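Neuraminidase (Influenza A virus, PDB 4GDI) is a neuraminidase-like viral surface glycoprotein that forms a tetramer of beta-propellers and probably removes terminal sialic acid from glycoconjugates. Local coordinates at residues 125-130 and 182-187; 240-245 and 249-254; 278-283 and 289-294. All coordinates share one frame; numbering follows the deposited sequence.

Contact 1 of 3, residues 125-130 and 182-187; sequences IMIKYG and GTVQRW
Ile127 and Tyr129 of strand 124-129 close on Gly182, the turn residue that leads into strand 183-189, where two neighbouring four-stranded sheets of the beta-propeller meet. The two strands are the third of one sheet and the outermost of the next, so the contact runs from sheet to sheet. Ile127 carries most of it from the side of 125-130. Its CB lies 3.7 Å from Gly182 O. From there the branches part: CG2, set anti to the backbone N, comes within 3.4 Å of Gly182 O and also meets Gly182 CA. CG1 takes the other direction, anti to the carbonyl carbon (chi1 -51°), and carries CD1 outward past the same carbonyl to Val184, where Ile127 CD1 and Val184 CG2 stand 4.2 Å apart. The two side chains cross at about a right angle, a light methyl-to-methyl touch. Tyr129 also comes against the glycine, its CB 3.9 Å from Gly182 CA and its CD1 approaching Gly182 N obliquely at 3.8 Å. Its hydroxyl is hydrogen-bonded to Asp107, while the side chain also packs on Ile331 of a second subunit. Strand 132-138 supplies the polar links: Thr134 OG1 hydrogen-bonds to Gly182 O, and OD2 of Asp135, a known calcium ligand of this protein although no ion is bound at it in this chain, accepts from Val184 N. Between the two segments themselves the chemistry is van der Waals, with aliphatic groups laid against a peptide whose carbonyl is satisfied by Thr134; the fit therefore depends on shape.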
ATOM      1  N   ILE A 125      -8.656  14.743  28.012  1.00 27.78           N
ATOM      2  CA  ILE A 125      -8.780  14.708  26.573  1.00 30.36           C
ATOM      3  C   ILE A 125      -7.570  15.394  25.955  1.00 32.87           C
ATOM      4  O   ILE A 125      -7.073  16.396  26.495  1.00 26.19           O
ATOM      5  CB  ILE A 125     -10.120  15.360  26.123  1.00 30.92           C
ATOM      6  CG1 ILE A 125     -11.257  14.356  26.330  1.00 28.15           C
ATOM      7  CG2 ILE A 125     -10.053  15.808  24.657  1.00 33.77           C
ATOM      8  CD1 ILE A 125     -12.669  14.947  26.190  1.00 33.15           C
ATOM      9  N   MET A 126      -7.059  14.826  24.862  1.00 25.23           N
ATOM     10  CA  MET A 126      -6.083  15.536  24.050  1.00 30.68           C
ATOM     11  C   MET A 126      -6.567  15.638  22.609  1.00 25.17           C
ATOM     12  O   MET A 126      -7.327  14.790  22.112  1.00 22.19           O
ATOM     13  CB  MET A 126      -4.679  14.916  24.133  1.00 39.49           C
ATOM     14  CG  MET A 126      -4.570  13.468  23.770  1.00 43.48           C
ATOM     15  SD  MET A 126      -2.878  12.802  23.962  1.00 42.35           S
ATOM     16  CE  MET A 126      -3.315  11.071  24.045  1.00 41.41           C
ATOM     17  N   ILE A 127      -6.137  16.714  21.963  1.00 25.01           N
ATOM     18  CA  ILE A 127      -6.568  17.047  20.622  1.00 27.80           C
ATOM     19  C   ILE A 127      -5.337  17.126  19.754  1.00 29.82           C
ATOM     20  O   ILE A 127      -4.321  17.718  20.139  1.00 26.16           O
ATOM     21  CB  ILE A 127      -7.298  18.401  20.603  1.00 30.69           C
ATOM     22  CG1 ILE A 127      -8.387  18.403  21.679  1.00 24.78           C
ATOM     23  CG2 ILE A 127      -7.865  18.686  19.216  1.00 28.69           C
ATOM     24  CD1 ILE A 127      -9.152  19.700  21.783  1.00 27.28           C
ATOM     25  N   LYS A 128      -5.430  16.507  18.586  1.00 26.35           N
ATOM     26  CA  LYS A 128      -4.371  16.551  17.588  1.00 28.78           C
ATOM     27  C   LYS A 128      -4.908  17.223  16.328  1.00 35.90           C
ATOM     28  O   LYS A 128      -6.023  16.922  15.878  1.00 30.48           O
ATOM     29  CB  LYS A 128      -3.922  15.120  17.290  1.00 34.17           C
ATOM     30  CG  LYS A 128      -2.570  14.974  16.629  1.00 38.08           C
ATOM     31  CD  LYS A 128      -2.181  13.499  16.612  1.00 38.26           C
ATOM     32  CE  LYS A 128      -1.030  13.205  15.654  1.00 53.19           C
ATOM     33  NZ  LYS A 128      -0.910  11.745  15.355  1.00 66.76           N
ATOM     34  N   TYR A 129      -4.139  18.154  15.775  1.00 22.00           N
ATOM     35  CA  TYR A 129      -4.485  18.756  14.494  1.00 19.34           C
ATOM     36  C   TYR A 129      -3.327  18.433  13.555  1.00 34.56           C
ATOM     37  O   TYR A 129      -2.195  18.818  13.811  1.00 30.12           O
ATOM     38  CB  TYR A 129      -4.682  20.267  14.638  1.00 21.51           C
ATOM     39  CG  TYR A 129      -5.223  20.923  13.403  1.00 28.26           C
ATOM     40  CD1 TYR A 129      -6.534  20.717  13.009  1.00 23.55           C
ATOM     41  CD2 TYR A 129      -4.427  21.752  12.623  1.00 34.00           C
ATOM     42  CE1 TYR A 129      -7.039  21.313  11.880  1.00 28.64           C
ATOM     43  CE2 TYR A 129      -4.926  22.357  11.491  1.00 29.86           C
ATOM     44  CZ  TYR A 129      -6.227  22.133  11.122  1.00 31.29           C
ATOM     45  OH  TYR A 129      -6.730  22.720   9.988  1.00 25.62           O
ATOM     46  N   GLY A 130      -3.599  17.708  12.480  1.00 32.84           N
ATOM     47  CA  GLY A 130      -2.525  17.115  11.699  1.00 39.94           C
ATOM     48  C   GLY A 130      -1.632  16.226  12.558  1.00 42.23           C
ATOM     49  O   GLY A 130      -2.121  15.349  13.281  1.00 35.48           O
ATOM     50  N   GLY A 182      -7.379  22.726  16.161  1.00 28.29           N
ATOM     51  CA  GLY A 182      -7.169  21.815  17.273  1.00 25.10           C
ATOM     52  C   GLY A 182      -7.021  22.484  18.624  1.00 25.28           C
ATOM     53  O   GLY A 182      -6.585  21.852  19.591  1.00 28.49           O
ATOM     54  N   THR A 183      -7.420  23.751  18.701  1.00 24.64           N
ATOM     55  CA  THR A 183      -7.245  24.548  19.909  1.00 26.57           C
ATOM     56  C   THR A 183      -8.605  25.022  20.402  1.00 26.63           C
ATOM     57  O   THR A 183      -9.371  25.628  19.639  1.00 23.28           O
ATOM     58  CB  THR A 183      -6.366  25.782  19.630  1.00 34.66           C
ATOM     59  OG1 THR A 183      -5.142  25.373  19.005  1.00 39.69           O
ATOM     60  CG2 THR A 183      -6.051  26.522  20.928  1.00 32.45           C
ATOM     61  N   VAL A 184      -8.889  24.787  21.676  1.00 27.39           N
ATOM     62  CA  VAL A 184     -10.158  25.205  22.250  1.00 27.99           C
ATOM     63  C   VAL A 184     -10.281  26.730  22.191  1.00 23.66           C
ATOM     64  O   VAL A 184      -9.450  27.448  22.739  1.00 23.07           O
ATOM     65  CB  VAL A 184     -10.293  24.715  23.697  1.00 28.44           C
ATOM     66  CG1 VAL A 184     -11.580  25.237  24.328  1.00 22.70           C
ATOM     67  CG2 VAL A 184     -10.258  23.202  23.733  1.00 26.74           C
ATOM     68  N   GLN A 185     -11.323  27.208  21.514  1.00 26.25           N
ATOM     69  CA  GLN A 185     -11.626  28.637  21.441  1.00 27.60           C
ATOM     70  C   GLN A 185     -12.567  29.040  22.562  1.00 28.05           C
ATOM     71  O   GLN A 185     -12.359  30.043  23.237  1.00 26.94           O
ATOM     72  CB  GLN A 185     -12.260  28.978  20.093  1.00 24.61           C
ATOM     73  CG  GLN A 185     -11.403  28.540  18.919  1.00 30.19           C
ATOM     74  CD  GLN A 185     -10.060  29.249  18.901  1.00 30.32           C
ATOM     75  OE1 GLN A 185      -9.990  30.448  18.649  1.00 28.19           O
ATOM     76  NE2 GLN A 185      -8.991  28.511  19.170  1.00 26.43           N
ATOM     77  N   ARG A 186     -13.615  28.256  22.741  1.00 21.42           N
ATOM     78  CA  ARG A 186     -14.535  28.449  23.840  1.00 31.80           C
ATOM     79  C   ARG A 186     -15.371  27.193  24.014  1.00 34.52           C
ATOM     80  O   ARG A 186     -15.276  26.256  23.225  1.00 25.13           O
ATOM     81  CB  ARG A 186     -15.422  29.669  23.603  1.00 36.83           C
ATOM     82  CG  ARG A 186     -16.180  29.611  22.327  1.00 24.65           C
ATOM     83  CD  ARG A 186     -16.848  30.932  21.977  1.00 36.40           C
ATOM     84  NE  ARG A 186     -17.234  30.904  20.575  1.00 34.10           N
ATOM     85  CZ  ARG A 186     -18.160  31.671  20.012  1.00 37.99           C
ATOM     86  NH1 ARG A 186     -18.831  32.575  20.720  1.00 29.44           N
ATOM     87  NH2 ARG A 186     -18.407  31.530  18.718  1.00 36.09           N
ATOM     88  N   TRP A 187     -16.159  27.161  25.078  1.00 29.43           N
ATOM     89  CA  TRP A 187     -17.078  26.071  25.286  1.00 32.60           C
ATOM     90  C   TRP A 187     -18.309  26.584  26.009  1.00 35.86           C
ATOM     91  O   TRP A 187     -18.299  27.659  26.614  1.00 25.11           O
ATOM     92  CB  TRP A 187     -16.406  24.924  26.044  1.00 33.95           C
ATOM     93  CG  TRP A 187     -15.792  25.319  27.352  1.00 35.79           C
ATOM     94  CD1 TRP A 187     -14.509  25.717  27.569  1.00 34.72           C
ATOM     95  CD2 TRP A 187     -16.439  25.338  28.626  1.00 28.73           C
ATOM     96  NE1 TRP A 187     -14.316  25.994  28.899  1.00 40.58           N
ATOM     97  CE2 TRP A 187     -15.487  25.766  29.570  1.00 39.05           C
ATOM     98  CE3 TRP A 187     -17.731  25.038  29.060  1.00 38.51           C
ATOM     99  CZ2 TRP A 187     -15.785  25.896  30.919  1.00 38.45           C
ATOM    100  CZ3 TRP A 187     -18.026  25.168  30.397  1.00 52.47           C
ATOM    101  CH2 TRP A 187     -17.060  25.595  31.313  1.00 51.71           C
TER

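Contact 2 of 3, residues 240-245 and 249-254; sequences NGAPTD and GGLTTP. With CA (calcium ion), chain R.
Gly241 and Thr252 join two arms of an irregular loop that doubles back on itself in the long connection between strands 233-236 and 277-281 of the beta-propeller, the touching parts running nearly opposite, with end-to-end directions 158° apart. Backbone polar contacts come first. Thr252 N donates to Gly241 O over 2.8 Å, reaching a lone pair in the carbonyl plane with an N-H...O angle of 162°. The same oxygen receives a CA-H...O contact from Leu251 CA, and Gly241 CA returns one to Thr252 O at 3.2 Å, which brings the two backbones close together. Van der Waals contacts flank this link. Leu251 has CG anti to its carbonyl carbon (chi1 -54°), and its CD2 methyl comes down on Ala242 CB at 3.8 Å. The two prolines touch peptide groups: Pro243 CD is 4.0 Å from Gly250 O, while Pro254 CB rests near the backbone joining Asn240 to Gly241. Water gives a further tie between the arms: one molecule lies 2.9 Å from Thr253 O and makes weaker bonds to Asn240 O and Thr252 OG1. Asn240 O also accepts from Lys221. Metal binding occupies the end of segment 240-245, beyond the touching residues. Asn215, Asp219, Gly263 and Gly265 join Asp245 as protein ligands of a calcium ion through their carbonyl oxygens, and a water completes the six ligands. Ile267 N holds the second carboxylate oxygen of Asp245, OD1. The first, Asp245 OD2, binds the calcium at 2.3 Å.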
ATOM      1  N   ASN A 240     -43.498  12.565  18.662  1.00 27.69           N
ATOM      2  CA  ASN A 240     -44.279  11.452  18.148  1.00 28.01           C
ATOM      3  C   ASN A 240     -44.534  10.474  19.289  1.00 29.65           C
ATOM      4  O   ASN A 240     -44.312  10.813  20.455  1.00 27.21           O
ATOM      5  CB  ASN A 240     -43.584  10.799  16.952  1.00 26.96           C
ATOM      6  CG  ASN A 240     -42.225  10.193  17.314  1.00 34.32           C
ATOM      7  OD1 ASN A 240     -41.610  10.562  18.317  1.00 32.87           O
ATOM      8  ND2 ASN A 240     -41.751   9.273  16.481  1.00 29.93           N
ATOM      9  N   GLY A 241     -45.011   9.275  18.968  1.00 34.06           N
ATOM     10  CA  GLY A 241     -45.320   8.286  19.991  1.00 30.77           C
ATOM     11  C   GLY A 241     -44.543   6.999  19.785  1.00 32.85           C
ATOM     12  O   GLY A 241     -44.899   5.962  20.331  1.00 37.12           O
ATOM     13  N   ALA A 242     -43.465   7.074  19.007  1.00 30.07           N
ATOM     14  CA  ALA A 242     -42.646   5.899  18.728  1.00 27.80           C
ATOM     15  C   ALA A 242     -41.213   6.138  19.192  1.00 34.60           C
ATOM     16  O   ALA A 242     -40.412   6.708  18.450  1.00 26.49           O
ATOM     17  CB  ALA A 242     -42.674   5.607  17.255  1.00 28.75           C
ATOM     18  N   PRO A 243     -40.886   5.722  20.425  1.00 33.24           N
ATOM     19  CA  PRO A 243     -39.515   5.855  20.946  1.00 35.61           C
ATOM     20  C   PRO A 243     -38.521   5.118  20.050  1.00 29.65           C
ATOM     21  O   PRO A 243     -38.931   4.144  19.436  1.00 24.85           O
ATOM     22  CB  PRO A 243     -39.602   5.195  22.328  1.00 31.46           C
ATOM     23  CG  PRO A 243     -41.048   5.245  22.683  1.00 34.87           C
ATOM     24  CD  PRO A 243     -41.777   5.076  21.399  1.00 37.65           C
ATOM     25  N   THR A 244     -37.260   5.562  19.952  1.00 24.58           N
ATOM     26  CA  THR A 244     -36.324   4.903  19.043  1.00 19.35           C
ATOM     27  C   THR A 244     -35.040   4.397  19.695  1.00 19.32           C
ATOM     28  O   THR A 244     -34.205   3.789  19.027  1.00 23.72           O
ATOM     29  CB  THR A 244     -35.932   5.801  17.833  1.00 29.88           C
ATOM     30  OG1 THR A 244     -35.226   6.967  18.283  1.00 25.24           O
ATOM     31  CG2 THR A 244     -37.155   6.209  17.048  1.00 27.78           C
ATOM     32  N   ASP A 245     -34.883   4.629  20.991  1.00 25.49           N
ATOM     33  CA  ASP A 245     -33.762   4.059  21.718  1.00 20.65           C
ATOM     34  C   ASP A 245     -33.967   2.535  21.804  1.00 26.42           C
ATOM     35  O   ASP A 245     -35.042   2.014  21.507  1.00 30.82           O
ATOM     36  CB  ASP A 245     -33.704   4.662  23.118  1.00 26.40           C
ATOM     37  CG  ASP A 245     -32.317   4.621  23.732  1.00 24.69           C
ATOM     38  OD1 ASP A 245     -31.372   4.081  23.106  1.00 24.21           O
ATOM     39  OD2 ASP A 245     -32.182   5.141  24.859  1.00 23.34           O
ATOM     40  N   GLY A 249     -40.035   0.868  25.469  1.00 31.33           N
ATOM     41  CA  GLY A 249     -41.368   0.316  25.611  1.00 29.50           C
ATOM     42  C   GLY A 249     -42.102   0.347  24.284  1.00 37.70           C
ATOM     43  O   GLY A 249     -41.490   0.518  23.225  1.00 34.40           O
ATOM     44  N   GLY A 250     -43.421   0.194  24.338  1.00 36.95           N
ATOM     45  CA  GLY A 250     -44.235   0.175  23.134  1.00 35.16           C
ATOM     46  C   GLY A 250     -44.644   1.562  22.667  1.00 37.48           C
ATOM     47  O   GLY A 250     -44.236   2.574  23.244  1.00 34.63           O
ATOM     48  N   LEU A 251     -45.452   1.596  21.613  1.00 34.41           N
ATOM     49  CA  LEU A 251     -45.979   2.842  21.065  1.00 40.19           C
ATOM     50  C   LEU A 251     -46.904   3.547  22.058  1.00 40.15           C
ATOM     51  O   LEU A 251     -47.599   2.910  22.847  1.00 39.97           O
ATOM     52  CB  LEU A 251     -46.733   2.569  19.767  1.00 32.51           C
ATOM     53  CG  LEU A 251     -45.946   1.797  18.705  1.00 37.66           C
ATOM     54  CD1 LEU A 251     -46.756   1.652  17.420  1.00 32.92           C
ATOM     55  CD2 LEU A 251     -44.609   2.494  18.421  1.00 34.93           C
ATOM     56  N   THR A 252     -46.909   4.873  22.011  1.00 36.47           N
ATOM     57  CA  THR A 252     -47.702   5.654  22.937  1.00 29.81           C
ATOM     58  C   THR A 252     -48.384   6.778  22.191  1.00 34.42           C
ATOM     59  O   THR A 252     -48.109   7.006  21.013  1.00 28.44           O
ATOM     60  CB  THR A 252     -46.833   6.278  24.050  1.00 44.93           C
ATOM     61  OG1 THR A 252     -45.887   7.190  23.469  1.00 48.38           O
ATOM     62  CG2 THR A 252     -46.098   5.203  24.815  1.00 58.06           C
ATOM     63  N   THR A 253     -49.274   7.474  22.895  1.00 40.84           N
ATOM     64  CA  THR A 253     -49.955   8.642  22.355  1.00 39.84           C
ATOM     65  C   THR A 253     -48.941   9.730  22.044  1.00 34.67           C
ATOM     66  O   THR A 253     -48.123  10.064  22.893  1.00 36.79           O
ATOM     67  CB  THR A 253     -50.985   9.187  23.366  1.00 40.05           C
ATOM     68  OG1 THR A 253     -52.117   8.305  23.405  1.00 57.92           O
ATOM     69  CG2 THR A 253     -51.444  10.582  22.979  1.00 46.25           C
ATOM     70  N   PRO A 254     -48.990  10.290  20.826  1.00 32.44           N
ATOM     71  CA  PRO A 254     -48.001  11.328  20.524  1.00 30.69           C
ATOM     72  C   PRO A 254     -48.069  12.492  21.496  1.00 38.18           C
ATOM     73  O   PRO A 254     -49.149  13.007  21.772  1.00 34.06           O
ATOM     74  CB  PRO A 254     -48.378  11.775  19.109  1.00 38.61           C
ATOM     75  CG  PRO A 254     -49.028  10.563  18.495  1.00 32.81           C
ATOM     76  CD  PRO A 254     -49.771   9.902  19.636  1.00 35.18           C
TER
HETATM   77 CA    CA R 509     -32.619   5.211  27.084  1.00 25.49          CA
HETATM   78  O   HOH W   1     -45.297  10.512  23.602  1.00 41.93           O
HETATM   79  O   HOH W   2     -34.064   3.302  26.724  1.00 26.33           O

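Contact 3 of 3, residues 278-283 and 289-294; sequences WTSKTK and NGFVLE
Trp278 brings the CE3 corner of its ring to the backbone of Leu293 and Glu294 in this beta hairpin, Trp278 CE3 lying 3.5 Å from Glu294 C and 3.9 Å from Leu293 CB, with Leu293 O near the ring plane at its edge. Thr279 pairs with Glu294 through two backbone bonds, Thr279 N to Glu294 O (2.9 Å) and Glu294 N to Thr279 O (3.0 Å). On the face they share with Lys281 and Val292, two waters link Thr279 OG1 to Glu294 OE1, and one of them also donates to Val292 O. Ser280, in the non-hydrogen-bonded pair with Leu293, sends its CB to Leu293 CD2 and to Phe291 CZ, the latter at 3.7 Å; its hydroxyl bonds to Phe270 O. Lys281 exchanges backbone bonds with Val292, the shorter from Val292 N to Lys281 O at 2.7 Å. Phe291, CG anti to its N (chi1 -152°), swings its ring back so that Lys281 N lies over one face, toward the rim. Extended beyond CG, Lys281 brings NZ to 4.1 Å from Glu294 OE1, beyond a salt bridge. Thr282 CB sits by Asn289 O, which Lys283 N reaches only weakly. Backbone bonds thus set the register, and the lysine's charge probably steadies the hydrated carboxylate.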
ATOM      1  N   TRP A 278     -36.505  11.885   9.566  1.00 25.72           N
ATOM      2  CA  TRP A 278     -36.435  10.426   9.527  1.00 24.50           C
ATOM      3  C   TRP A 278     -36.023   9.904  10.880  1.00 23.69           C
ATOM      4  O   TRP A 278     -35.071  10.417  11.480  1.00 22.11           O
ATOM      5  CB  TRP A 278     -35.427   9.952   8.493  1.00 20.71           C
ATOM      6  CG  TRP A 278     -35.864  10.144   7.084  1.00 25.47           C
ATOM      7  CD1 TRP A 278     -35.806  11.290   6.358  1.00 22.69           C
ATOM      8  CD2 TRP A 278     -36.410   9.145   6.219  1.00 23.68           C
ATOM      9  NE1 TRP A 278     -36.271  11.068   5.088  1.00 27.66           N
ATOM     10  CE2 TRP A 278     -36.648   9.756   4.977  1.00 26.63           C
ATOM     11  CE3 TRP A 278     -36.714   7.790   6.372  1.00 21.98           C
ATOM     12  CZ2 TRP A 278     -37.191   9.065   3.902  1.00 22.97           C
ATOM     13  CZ3 TRP A 278     -37.253   7.104   5.302  1.00 26.94           C
ATOM     14  CH2 TRP A 278     -37.482   7.741   4.083  1.00 31.81           C
ATOM     15  N   THR A 279     -36.753   8.898  11.362  1.00 20.59           N
ATOM     16  CA  THR A 279     -36.391   8.183  12.573  1.00 20.71           C
ATOM     17  C   THR A 279     -35.775   6.866  12.188  1.00 24.81           C
ATOM     18  O   THR A 279     -35.972   6.395  11.067  1.00 20.65           O
ATOM     19  CB  THR A 279     -37.611   7.917  13.466  1.00 25.17           C
ATOM     20  OG1 THR A 279     -38.636   7.298  12.692  1.00 31.64           O
ATOM     21  CG2 THR A 279     -38.145   9.231  14.051  1.00 28.76           C
ATOM     22  N   SER A 280     -35.050   6.260  13.122  1.00 23.25           N
ATOM     23  CA  SER A 280     -34.451   4.959  12.875  1.00 22.14           C
ATOM     24  C   SER A 280     -34.449   4.122  14.155  1.00 19.21           C
ATOM     25  O   SER A 280     -34.227   4.636  15.247  1.00 20.36           O
ATOM     26  CB  SER A 280     -33.035   5.133  12.303  1.00 26.54           C
ATOM     27  OG  SER A 280     -32.225   5.866  13.190  1.00 26.36           O
ATOM     28  N   LYS A 281     -34.730   2.829  14.017  1.00 23.49           N
ATOM     29  CA  LYS A 281     -34.829   1.954  15.180  1.00 23.21           C
ATOM     30  C   LYS A 281     -34.808   0.465  14.808  1.00 23.49           C
ATOM     31  O   LYS A 281     -34.998   0.078  13.642  1.00 27.12           O
ATOM     32  CB  LYS A 281     -36.106   2.275  15.954  1.00 23.96           C
ATOM     33  CG  LYS A 281     -37.391   2.021  15.147  1.00 28.01           C
ATOM     34  CD  LYS A 281     -38.656   2.353  15.953  1.00 28.68           C
ATOM     35  CE  LYS A 281     -39.922   1.830  15.253  1.00 39.15           C
ATOM     36  NZ  LYS A 281     -41.148   1.987  16.100  1.00 39.59           N
ATOM     37  N   THR A 282     -34.553  -0.367  15.809  1.00 33.83           N
ATOM     38  CA  THR A 282     -34.686  -1.813  15.647  1.00 26.24           C
ATOM     39  C   THR A 282     -36.117  -2.136  15.188  1.00 31.42           C
ATOM     40  O   THR A 282     -37.071  -1.458  15.559  1.00 29.52           O
ATOM     41  CB  THR A 282     -34.389  -2.539  16.959  1.00 26.77           C
ATOM     42  OG1 THR A 282     -35.269  -2.056  17.978  1.00 26.61           O
ATOM     43  CG2 THR A 282     -32.916  -2.306  17.406  1.00 27.94           C
ATOM     44  N   LYS A 283     -36.256  -3.156  14.357  1.00 30.29           N
ATOM     45  CA  LYS A 283     -37.573  -3.642  13.960  1.00 31.91           C
ATOM     46  C   LYS A 283     -38.402  -3.903  15.221  1.00 32.55           C
ATOM     47  O   LYS A 283     -39.471  -3.328  15.404  1.00 39.83           O
ATOM     48  CB  LYS A 283     -37.414  -4.913  13.119  1.00 39.20           C
ATOM     49  CG  LYS A 283     -38.697  -5.666  12.785  1.00 47.62           C
ATOM     50  CD  LYS A 283     -39.673  -4.825  11.990  1.00 53.52           C
ATOM     51  CE  LYS A 283     -40.922  -5.629  11.618  1.00 61.03           C
ATOM     52  NZ  LYS A 283     -40.615  -6.849  10.802  1.00 59.47           N
ATOM     53  N   ASN A 289     -32.880  -6.495  16.903  1.00 34.85           N
ATOM     54  CA  ASN A 289     -32.861  -7.054  15.565  1.00 34.47           C
ATOM     55  C   ASN A 289     -33.557  -6.154  14.559  1.00 31.02           C
ATOM     56  O   ASN A 289     -34.540  -5.498  14.893  1.00 27.55           O
ATOM     57  CB  ASN A 289     -33.523  -8.426  15.575  1.00 36.23           C
ATOM     58  CG  ASN A 289     -32.716  -9.440  16.348  1.00 40.96           C
ATOM     59  OD1 ASN A 289     -32.821  -9.540  17.573  1.00 45.24           O
ATOM     60  ND2 ASN A 289     -31.877 -10.175  15.641  1.00 35.48           N
ATOM     61  N   GLY A 290     -33.047  -6.153  13.333  1.00 25.08           N
ATOM     62  CA  GLY A 290     -33.618  -5.370  12.250  1.00 24.57           C
ATOM     63  C   GLY A 290     -33.266  -3.896  12.361  1.00 26.00           C
ATOM     64  O   GLY A 290     -32.734  -3.453  13.372  1.00 28.55           O
ATOM     65  N   PHE A 291     -33.571  -3.138  11.313  1.00 33.92           N
ATOM     66  CA  PHE A 291     -33.412  -1.685  11.344  1.00 25.87           C
ATOM     67  C   PHE A 291     -34.428  -1.067  10.405  1.00 23.82           C
ATOM     68  O   PHE A 291     -34.553  -1.462   9.235  1.00 26.18           O
ATOM     69  CB  PHE A 291     -31.994  -1.283  10.938  1.00 30.57           C
ATOM     70  CG  PHE A 291     -31.523   0.020  11.530  1.00 25.59           C
ATOM     71  CD1 PHE A 291     -31.325   0.154  12.892  1.00 24.79           C
ATOM     72  CD2 PHE A 291     -31.221   1.093  10.715  1.00 28.15           C
ATOM     73  CE1 PHE A 291     -30.869   1.343  13.431  1.00 25.90           C
ATOM     74  CE2 PHE A 291     -30.756   2.289  11.257  1.00 21.83           C
ATOM     75  CZ  PHE A 291     -30.582   2.411  12.610  1.00 25.08           C
ATOM     76  N   VAL A 292     -35.149  -0.079  10.919  1.00 25.09           N
ATOM     77  CA  VAL A 292     -36.256   0.519  10.191  1.00 28.60           C
ATOM     78  C   VAL A 292     -36.138   2.050  10.126  1.00 24.51           C
ATOM     79  O   VAL A 292     -35.953   2.722  11.145  1.00 26.02           O
ATOM     80  CB  VAL A 292     -37.589   0.121  10.856  1.00 28.31           C
ATOM     81  CG1 VAL A 292     -38.761   0.828  10.191  1.00 39.25           C
ATOM     82  CG2 VAL A 292     -37.767  -1.383  10.792  1.00 40.80           C
ATOM     83  N   LEU A 293     -36.244   2.581   8.915  1.00 19.89           N
ATOM     84  CA  LEU A 293     -36.184   4.017   8.672  1.00 21.83           C
ATOM     85  C   LEU A 293     -37.599   4.510   8.360  1.00 30.50           C
ATOM     86  O   LEU A 293     -38.256   3.983   7.466  1.00 34.86           O
ATOM     87  CB  LEU A 293     -35.254   4.307   7.496  1.00 25.01           C
ATOM     88  CG  LEU A 293     -33.780   4.572   7.843  1.00 26.86           C
ATOM     89  CD1 LEU A 293     -33.604   5.979   8.393  1.00 25.53           C
ATOM     90  CD2 LEU A 293     -33.285   3.561   8.845  1.00 27.85           C
ATOM     91  N   GLU A 294     -38.076   5.501   9.104  1.00 25.23           N
ATOM     92  CA  GLU A 294     -39.417   6.042   8.869  1.00 24.17           C
ATOM     93  C   GLU A 294     -39.386   7.544   8.645  1.00 32.41           C
ATOM     94  O   GLU A 294     -38.725   8.290   9.372  1.00 28.85           O
ATOM     95  CB  GLU A 294     -40.336   5.689  10.030  1.00 25.94           C
ATOM     96  CG  GLU A 294     -40.582   4.179  10.146  1.00 35.55           C
ATOM     97  CD  GLU A 294     -41.437   3.805  11.342  1.00 44.71           C
ATOM     98  OE1 GLU A 294     -40.969   3.978  12.486  1.00 57.12           O
ATOM     99  OE2 GLU A 294     -42.574   3.327  11.134  1.00 51.95           O
TER
HETATM  100  O   HOH W   3     -38.005   4.380  12.499  1.00 32.51           O
HETATM  101  O   HOH W   4     -41.215   6.908  13.696  1.00 41.88           O

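Overall arrangement
Contact 1 and the pair formed by contacts 2 and 3 lie on opposite sides of the chain's centre; contact 1 is about 38 Å from contact 2, centre to centre. Contacts 1 and 3 are both largely buried, yet one joins two different sheets through apolar fit, whereas the other joins consecutive strands of one sheet through a ladder of backbone bonds. Contact 2, partly exposed, has no regular strand and relies on a single direct hydrogen bond, a water and small apolar touches. It belongs with contact 3 spatially: Thr244 and Pro243 pack on Ser280 and Lys281, so the calcium-binding end of 240-245 lies beside the hairpin.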